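Local coordinates for probable E3 ubiquitin-protein ligase HERC1 (Homo sapiens, PDB 4QT6) that probably acts as a HECT-type E3 ubiquitin ligase, its SPRY domain being a beta-sandwich of a family that commonly mediates protein-protein contacts, at residues 27-32 / 73-78; 2-5 / 11-14. All coordinates share one frame; numbering follows the deposited sequence.

Contact 1: residues 27-32 / 73-78; sequences YGLAST and SDMWLY. With ARF (formamide), chain C.
In the six-stranded antiparallel sheet of the SPRY beta-sandwich, selenomethionine Met75 on strand 75-79 reaches Tyr27 and Leu29 on strand 26-30, three strands away. Strands 137-142 and 55-60 lie between, so the meeting is made by side chains alone, and even the nearest CA atoms, those of Tyr27 and Met75, stand 10.4 Å apart. Beyond CG the Met75 chain is extended (chi2 -176°), which carries its terminal CE across the sheet. There the methyl lies 3.9 Å from Tyr27 CB and equally near its CG, meeting the root of the aromatic side chain; the two side chains cross at about a right angle. Leu29 completes the apolar cluster through one branch, CD1, 4.2 Å from Met75 CE. All three residues are buried, and Phe67 packs edge-to-face on the Tyr27 ring.

At the far end of the segment Tyr78 is on the face turned to the seven-stranded sheet, where its ring stacks on Phe117; Met75, three residues before it, is on the other face with Tyr27 and Leu29. The Tyr78 OH accepts a nearly straight bond (167°) from N of a formamide at 2.9 Å and is also hydrogen-bonded to Ser96 O. The arrangement belongs to the two-sheet antiparallel sandwich of the SPRY (concanavalin-like) fold.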
ATOM      1  N   TYR A  27       3.702   1.368  -9.502  1.00 17.53           N
ATOM      2  CA  TYR A  27       3.375   1.864  -8.160  1.00 17.22           C
ATOM      3  C   TYR A  27       2.841   3.280  -8.235  1.00 17.86           C
ATOM      4  O   TYR A  27       3.000   3.985  -9.232  1.00 17.28           O
ATOM      5  CB  TYR A  27       4.607   1.840  -7.240  1.00 18.11           C
ATOM      6  CG  TYR A  27       5.705   2.768  -7.690  1.00 17.86           C
ATOM      7  CD1 TYR A  27       5.654   4.121  -7.407  1.00 19.09           C
ATOM      8  CD2 TYR A  27       6.755   2.304  -8.452  1.00 19.18           C
ATOM      9  CE1 TYR A  27       6.620   4.986  -7.874  1.00 21.31           C
ATOM     10  CE2 TYR A  27       7.742   3.148  -8.885  1.00 19.81           C
ATOM     11  CZ  TYR A  27       7.667   4.486  -8.615  1.00 22.10           C
ATOM     12  OH  TYR A  27       8.652   5.345  -9.049  1.00 24.33           O
ATOM     13  N   GLY A  28       2.235   3.689  -7.137  1.00 17.00           N
ATOM     14  CA  GLY A  28       1.913   5.084  -6.931  1.00 16.86           C
ATOM     15  C   GLY A  28       1.888   5.437  -5.453  1.00 16.81           C
ATOM     16  O   GLY A  28       1.394   4.673  -4.632  1.00 16.01           O
ATOM     17  N   LEU A  29       2.437   6.605  -5.160  1.00 16.29           N
ATOM     18  CA  LEU A  29       2.452   7.191  -3.825  1.00 16.58           C
ATOM     19  C   LEU A  29       1.462   8.330  -3.679  1.00 16.29           C
ATOM     20  O   LEU A  29       1.155   9.046  -4.644  1.00 15.90           O
ATOM     21  CB  LEU A  29       3.843   7.729  -3.472  1.00 16.59           C
ATOM     22  CG  LEU A  29       4.888   6.706  -2.992  1.00 16.88           C
ATOM     23  CD1 LEU A  29       5.160   5.580  -3.987  1.00 17.52           C
ATOM     24  CD2 LEU A  29       6.164   7.468  -2.671  1.00 16.14           C
ATOM     25  N   ALA A  30       1.034   8.533  -2.439  1.00 15.62           N
ATOM     26  CA  ALA A  30       0.186   9.656  -2.095  1.00 16.57           C
ATOM     27  C   ALA A  30       0.945  10.969  -2.215  1.00 17.33           C
ATOM     28  O   ALA A  30       2.183  11.018  -2.181  1.00 17.49           O
ATOM     29  CB  ALA A  30      -0.366   9.493  -0.702  1.00 16.94           C
ATOM     30  N   SER A  31       0.191  12.059  -2.271  1.00 17.70           N
ATOM     31  CA  SER A  31       0.788  13.372  -2.371  1.00 19.65           C
ATOM     32  C   SER A  31       1.607  13.791  -1.160  1.00 20.45           C
ATOM     33  O   SER A  31       2.741  14.336  -1.295  1.00 22.77           O
ATOM     34  CB  SER A  31      -0.327  14.399  -2.623  1.00 21.55           C
ATOM     35  OG  SER A  31      -0.984  14.142  -3.844  1.00 22.13           O
ATOM     36  N   THR A  32       1.070  13.526   0.024  0.50 20.49           N
ATOM     37  CA  THR A  32       1.634  14.052   1.267  1.00 21.47           C
ATOM     38  C   THR A  32       2.326  12.974   2.094  1.00 20.96           C
ATOM     39  O   THR A  32       1.802  11.883   2.272  1.00 21.97           O
ATOM     40  CB  THR A  32       0.511  14.616   2.177  0.50 20.86           C
ATOM     41  OG1 THR A  32      -0.370  15.451   1.412  0.50 21.64           O
ATOM     42  CG2 THR A  32       1.098  15.425   3.340  0.50 20.89           C
ATOM     43  N   SER A  73      13.389  -2.652  -0.002  1.00 20.44           N
ATOM     44  CA  SER A  73      13.511  -1.993   1.303  1.00 21.15           C
ATOM     45  C   SER A  73      13.050  -0.534   1.236  1.00 21.47           C
ATOM     46  O   SER A  73      13.102   0.175   2.244  1.00 22.54           O
ATOM     47  CB  SER A  73      14.968  -2.078   1.786  1.00 22.12           C
ATOM     48  OG  SER A  73      15.285  -3.438   2.100  1.00 24.41           O
ATOM     49  N   ASP A  74      12.582  -0.094   0.063  1.00 20.49           N
ATOM     50  CA  ASP A  74      12.010   1.253  -0.061  1.00 20.78           C
ATOM     51  C   ASP A  74      10.570   1.284   0.420  1.00 19.06           C
ATOM     52  O   ASP A  74      10.085   2.355   0.825  1.00 19.31           O
ATOM     53  CB  ASP A  74      12.077   1.752  -1.503  1.00 21.71           C
ATOM     54  CG  ASP A  74      13.471   2.146  -1.919  1.00 24.80           C
ATOM     55  OD1 ASP A  74      14.285   2.532  -1.039  1.00 27.36           O
ATOM     56  OD2 ASP A  74      13.732   2.088  -3.135  1.00 28.77           O
HETATM   57  N   MSE A  75       9.917   0.131   0.382  1.00 18.11           N
HETATM   58  CA  MSE A  75       8.491  -0.005   0.710  1.00 17.90           C
HETATM   59  C   MSE A  75       8.273  -1.022   1.800  1.00 18.18           C
HETATM   60  O   MSE A  75       9.089  -1.933   2.027  1.00 17.92           O
HETATM   61  CB  MSE A  75       7.671  -0.399  -0.522  1.00 18.82           C
HETATM   62  CG  MSE A  75       8.014   0.483  -1.718  1.00 19.06           C
HETATM   63 SE   MSE A  75       6.830  -0.006  -3.231  1.00 22.99          SE
HETATM   64  CE  MSE A  75       6.926   1.724  -4.134  1.00 22.07           C
ATOM     65  N   TRP A  76       7.165  -0.873   2.482  1.00 17.34           N
ATOM     66  CA  TRP A  76       6.664  -1.826   3.457  1.00 18.11           C
ATOM     67  C   TRP A  76       5.287  -2.218   2.947  1.00 18.70           C
ATOM     68  O   TRP A  76       4.377  -1.372   2.865  1.00 17.98           O
ATOM     69  CB  TRP A  76       6.528  -1.172   4.836  1.00 17.64           C
ATOM     70  CG  TRP A  76       7.795  -0.976   5.631  1.00 18.22           C
ATOM     71  CD1 TRP A  76       8.202  -1.738   6.695  1.00 19.34           C
ATOM     72  CD2 TRP A  76       8.776   0.054   5.484  1.00 18.64           C
ATOM     73  NE1 TRP A  76       9.378  -1.270   7.182  1.00 19.62           N
ATOM     74  CE2 TRP A  76       9.756  -0.159   6.487  1.00 19.04           C
ATOM     75  CE3 TRP A  76       8.955   1.114   4.591  1.00 18.99           C
ATOM     76  CZ2 TRP A  76      10.870   0.657   6.616  1.00 19.57           C
ATOM     77  CZ3 TRP A  76      10.067   1.931   4.735  1.00 19.58           C
ATOM     78  CH2 TRP A  76      11.002   1.704   5.753  1.00 19.55           C
ATOM     79  N   LEU A  77       5.113  -3.478   2.564  1.00 18.13           N
ATOM     80  CA  LEU A  77       3.971  -3.858   1.746  1.00 18.01           C
ATOM     81  C   LEU A  77       3.186  -5.019   2.308  1.00 18.67           C
ATOM     82  O   LEU A  77       3.733  -5.921   2.956  1.00 19.80           O
ATOM     83  CB  LEU A  77       4.423  -4.199   0.335  1.00 18.83           C
ATOM     84  CG  LEU A  77       5.050  -3.073  -0.456  1.00 18.61           C
ATOM     85  CD1 LEU A  77       5.662  -3.597  -1.751  1.00 19.12           C
ATOM     86  CD2 LEU A  77       4.030  -1.975  -0.742  1.00 18.84           C
ATOM     87  N   TYR A  78       1.900  -5.018   1.988  1.00 18.11           N
ATOM     88  CA  TYR A  78       0.917  -5.995   2.441  1.00 19.13           C
ATOM     89  C   TYR A  78       0.169  -6.463   1.186  1.00 20.61           C
ATOM     90  O   TYR A  78      -0.442  -5.676   0.443  1.00 20.48           O
ATOM     91  CB  TYR A  78       0.019  -5.332   3.513  1.00 18.20           C
ATOM     92  CG  TYR A  78      -1.182  -6.059   4.052  1.00 18.97           C
ATOM     93  CD1 TYR A  78      -1.192  -7.441   4.182  1.00 19.36           C
ATOM     94  CD2 TYR A  78      -2.280  -5.344   4.551  1.00 19.30           C
ATOM     95  CE1 TYR A  78      -2.309  -8.092   4.694  1.00 20.89           C
ATOM     96  CE2 TYR A  78      -3.389  -5.989   5.077  1.00 21.12           C
ATOM     97  CZ  TYR A  78      -3.388  -7.367   5.162  1.00 21.08           C
ATOM     98  OH  TYR A  78      -4.512  -7.995   5.681  1.00 21.98           O
TER
HETATM   99  N   ARF C2202      -4.983  -7.404   8.478  0.50 24.39           N
HETATM  100  C   ARF C2202      -5.294  -8.256   9.462  0.50 25.80           C
HETATM  101  O   ARF C2202      -5.349  -9.456   9.226  0.50 25.66           O

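Contact 2: residues 2-5 / 11-14; sequences FDPE and LVEN. With ARF (formamide), chain H.
The backbones of 2-5 and 11-14 come closest at Pro4 and Val12, whose CA atoms are 5.9 Å apart, yet no hydrogen bond joins them: strand 2-8 edges the six-stranded sheet and strand 10-13 the seven-stranded one. Val12 fills the gap with both methyls. Its CG1 is trans to the backbone N (chi1 -178°), directing one branch to the start of the other segment and the second along it. CG1 rests 3.6 Å from Phe2 O and also lies near Phe2 CB. CG2 packs 3.7 Å from the same Phe2 CB and continues over the Asp3-Pro4 peptide, 3.8 Å from Pro4 N, with Pro4 CB at 4.1 Å. Phe2 therefore offers its CB and carbonyl oxygen to Val12, while its ring leads away from this contact.

The corner at Pro4 and Glu5 is tied by Asp3. Its OD1 accepts from Glu5 N at 2.9 Å (153°), an Asx turn in which the donor stands well above the carboxylate plane, 51° out of it. The other oxygen, OD2, forms a salt bridge with Lys6. On the opposite strand Leu11 points away from 2-5 and lines a formamide pocket with Ser22, whose backbone N is hydrogen-bonded to that ligand. Leu11 CD2 sits 3.7 Å from the formamide O, a van der Waals approach. Glu13 OE1 is paired with Lys150 and Thr19.

Between the two segments there is only van der Waals contact, the methyls of Val12 against Phe2, Asp3 and Pro4; just beyond, Phe2 is backbone-bonded to Gly15. The polar bonds are thus made within the corner or to residues outside the two segments.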
ATOM      1  N   PHE A   2      -3.552  10.634  -4.734  1.00 17.70           N
ATOM      2  CA  PHE A   2      -2.339  10.095  -5.322  1.00 17.14           C
ATOM      3  C   PHE A   2      -1.662  11.174  -6.130  1.00 17.69           C
ATOM      4  O   PHE A   2      -2.317  12.026  -6.733  1.00 18.67           O
ATOM      5  CB  PHE A   2      -2.636   8.887  -6.201  1.00 16.91           C
ATOM      6  CG  PHE A   2      -3.030   7.657  -5.418  1.00 17.03           C
ATOM      7  CD1 PHE A   2      -2.039   6.849  -4.858  1.00 18.25           C
ATOM      8  CD2 PHE A   2      -4.359   7.328  -5.195  1.00 18.28           C
ATOM      9  CE1 PHE A   2      -2.374   5.716  -4.122  1.00 18.58           C
ATOM     10  CE2 PHE A   2      -4.703   6.170  -4.482  1.00 18.29           C
ATOM     11  CZ  PHE A   2      -3.706   5.371  -3.927  1.00 18.18           C
ATOM     12  N   ASP A   3      -0.341  11.136  -6.140  1.00 17.86           N
ATOM     13  CA  ASP A   3       0.460  12.134  -6.842  1.00 18.87           C
ATOM     14  C   ASP A   3       0.865  11.601  -8.209  1.00 18.70           C
ATOM     15  O   ASP A   3       1.626  10.656  -8.292  1.00 17.46           O
ATOM     16  CB  ASP A   3       1.704  12.414  -5.999  1.00 18.11           C
ATOM     17  CG  ASP A   3       2.545  13.544  -6.544  1.00 18.98           C
ATOM     18  OD1 ASP A   3       2.348  13.978  -7.703  1.00 20.33           O
ATOM     19  OD2 ASP A   3       3.425  14.007  -5.768  1.00 21.03           O
ATOM     20  N   PRO A   4       0.401  12.229  -9.305  1.00 19.38           N
ATOM     21  CA  PRO A   4       0.830  11.700 -10.611  1.00 21.07           C
ATOM     22  C   PRO A   4       2.332  11.768 -10.876  1.00 21.26           C
ATOM     23  O   PRO A   4       2.831  11.031 -11.731  1.00 21.63           O
ATOM     24  CB  PRO A   4       0.020  12.522 -11.623  1.00 22.13           C
ATOM     25  CG  PRO A   4      -0.420  13.730 -10.901  1.00 22.67           C
ATOM     26  CD  PRO A   4      -0.445  13.434  -9.425  1.00 21.20           C
ATOM     27  N   GLU A   5       3.052  12.598 -10.143  1.00 20.63           N
ATOM     28  CA  GLU A   5       4.504  12.637 -10.272  1.00 22.85           C
ATOM     29  C   GLU A   5       5.237  11.538  -9.511  1.00 21.17           C
ATOM     30  O   GLU A   5       6.429  11.323  -9.740  1.00 22.82           O
ATOM     31  CB  GLU A   5       5.022  13.996  -9.889  1.00 26.02           C
ATOM     32  CG  GLU A   5       4.798  14.954 -11.051  1.00 30.70           C
ATOM     33  CD  GLU A   5       5.309  16.345 -10.784  1.00 32.22           C
ATOM     34  OE1 GLU A   5       6.367  16.698 -11.331  1.00 32.99           O
ATOM     35  OE2 GLU A   5       4.634  17.084 -10.029  1.00 35.81           O
ATOM     36  N   LEU A  11      -2.011   5.305 -13.435  1.00 21.17           N
ATOM     37  CA  LEU A  11      -2.669   6.585 -13.695  1.00 21.54           C
ATOM     38  C   LEU A  11      -3.435   7.007 -12.447  1.00 20.25           C
ATOM     39  O   LEU A  11      -3.991   6.143 -11.754  1.00 20.14           O
ATOM     40  CB  LEU A  11      -3.686   6.394 -14.822  1.00 22.71           C
ATOM     41  CG  LEU A  11      -3.114   5.899 -16.154  1.00 25.08           C
ATOM     42  CD1 LEU A  11      -4.229   5.402 -17.067  1.00 26.29           C
ATOM     43  CD2 LEU A  11      -2.250   6.952 -16.810  1.00 25.01           C
ATOM     44  N   VAL A  12      -3.475   8.309 -12.169  1.00 19.17           N
ATOM     45  CA  VAL A  12      -4.279   8.834 -11.075  1.00 19.40           C
ATOM     46  C   VAL A  12      -5.638   9.263 -11.637  1.00 20.25           C
ATOM     47  O   VAL A  12      -5.694  10.135 -12.504  1.00 21.40           O
ATOM     48  CB  VAL A  12      -3.616  10.017 -10.377  1.00 18.85           C
ATOM     49  CG1 VAL A  12      -4.476  10.498  -9.225  1.00 19.32           C
ATOM     50  CG2 VAL A  12      -2.253   9.606  -9.814  1.00 18.09           C
ATOM     51  N   GLU A  13      -6.689   8.638 -11.123  1.00 19.41           N
ATOM     52  CA  GLU A  13      -8.073   8.792 -11.570  1.00 19.69           C
ATOM     53  C   GLU A  13      -8.828   9.671 -10.579  1.00 17.50           C
ATOM     54  O   GLU A  13      -9.038   9.292  -9.413  1.00 17.03           O
ATOM     55  CB  GLU A  13      -8.691   7.396 -11.668  1.00 21.50           C
ATOM     56  CG  GLU A  13     -10.197   7.309 -11.894  1.00 23.11           C
ATOM     57  CD  GLU A  13     -10.654   5.877 -12.144  1.00 24.04           C
ATOM     58  OE1 GLU A  13      -9.940   5.150 -12.896  1.00 25.79           O
ATOM     59  OE2 GLU A  13     -11.710   5.471 -11.568  1.00 26.66           O
ATOM     60  N   ASN A  14      -9.184  10.893 -11.012  1.00 17.06           N
ATOM     61  CA  ASN A  14      -9.907  11.847 -10.175  1.00 17.52           C
ATOM     62  C   ASN A  14      -9.261  12.053  -8.824  1.00 18.19           C
ATOM     63  O   ASN A  14      -9.934  12.218  -7.785  1.00 18.62           O
ATOM     64  CB  ASN A  14     -11.364  11.421  -9.968  1.00 17.51           C
ATOM     65  CG  ASN A  14     -12.167  11.395 -11.243  1.00 19.03           C
ATOM     66  OD1 ASN A  14     -11.871  12.107 -12.207  1.00 19.36           O
ATOM     67  ND2 ASN A  14     -13.236  10.612 -11.237  1.00 19.98           N
TER
HETATM   68  N   ARF H2207       1.632   3.943 -18.017  1.00 38.43           N
HETATM   69  C   ARF H2207       0.439   4.322 -17.552  1.00 38.38           C
HETATM   70  O   ARF H2207      -0.574   3.957 -18.135  1.00 40.96           O

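Overall arrangement
Contacts 1 and 2 have centres about 14 Å apart and meet through neighbouring strands 2-8 and 26-30 of one sheet. The join is a probable backbone hydrogen bond, Asp3 N to Leu29 O at 3.0 Å. Ser31 OG also packs 3.8 Å from Phe2 C. Contact 1 is central, its centre about 6 Å from that of the chain, and spans four of the sheet's six strands on one face; contact 2 is peripheral, about 15 Å out, and links that sheet's edge to the second sheet. Contact 1 has formamides near Tyr78 and at Thr32, contact 2 one beside Leu11, in separate small pockets, and these ligands probably come from the crystallisation conditions.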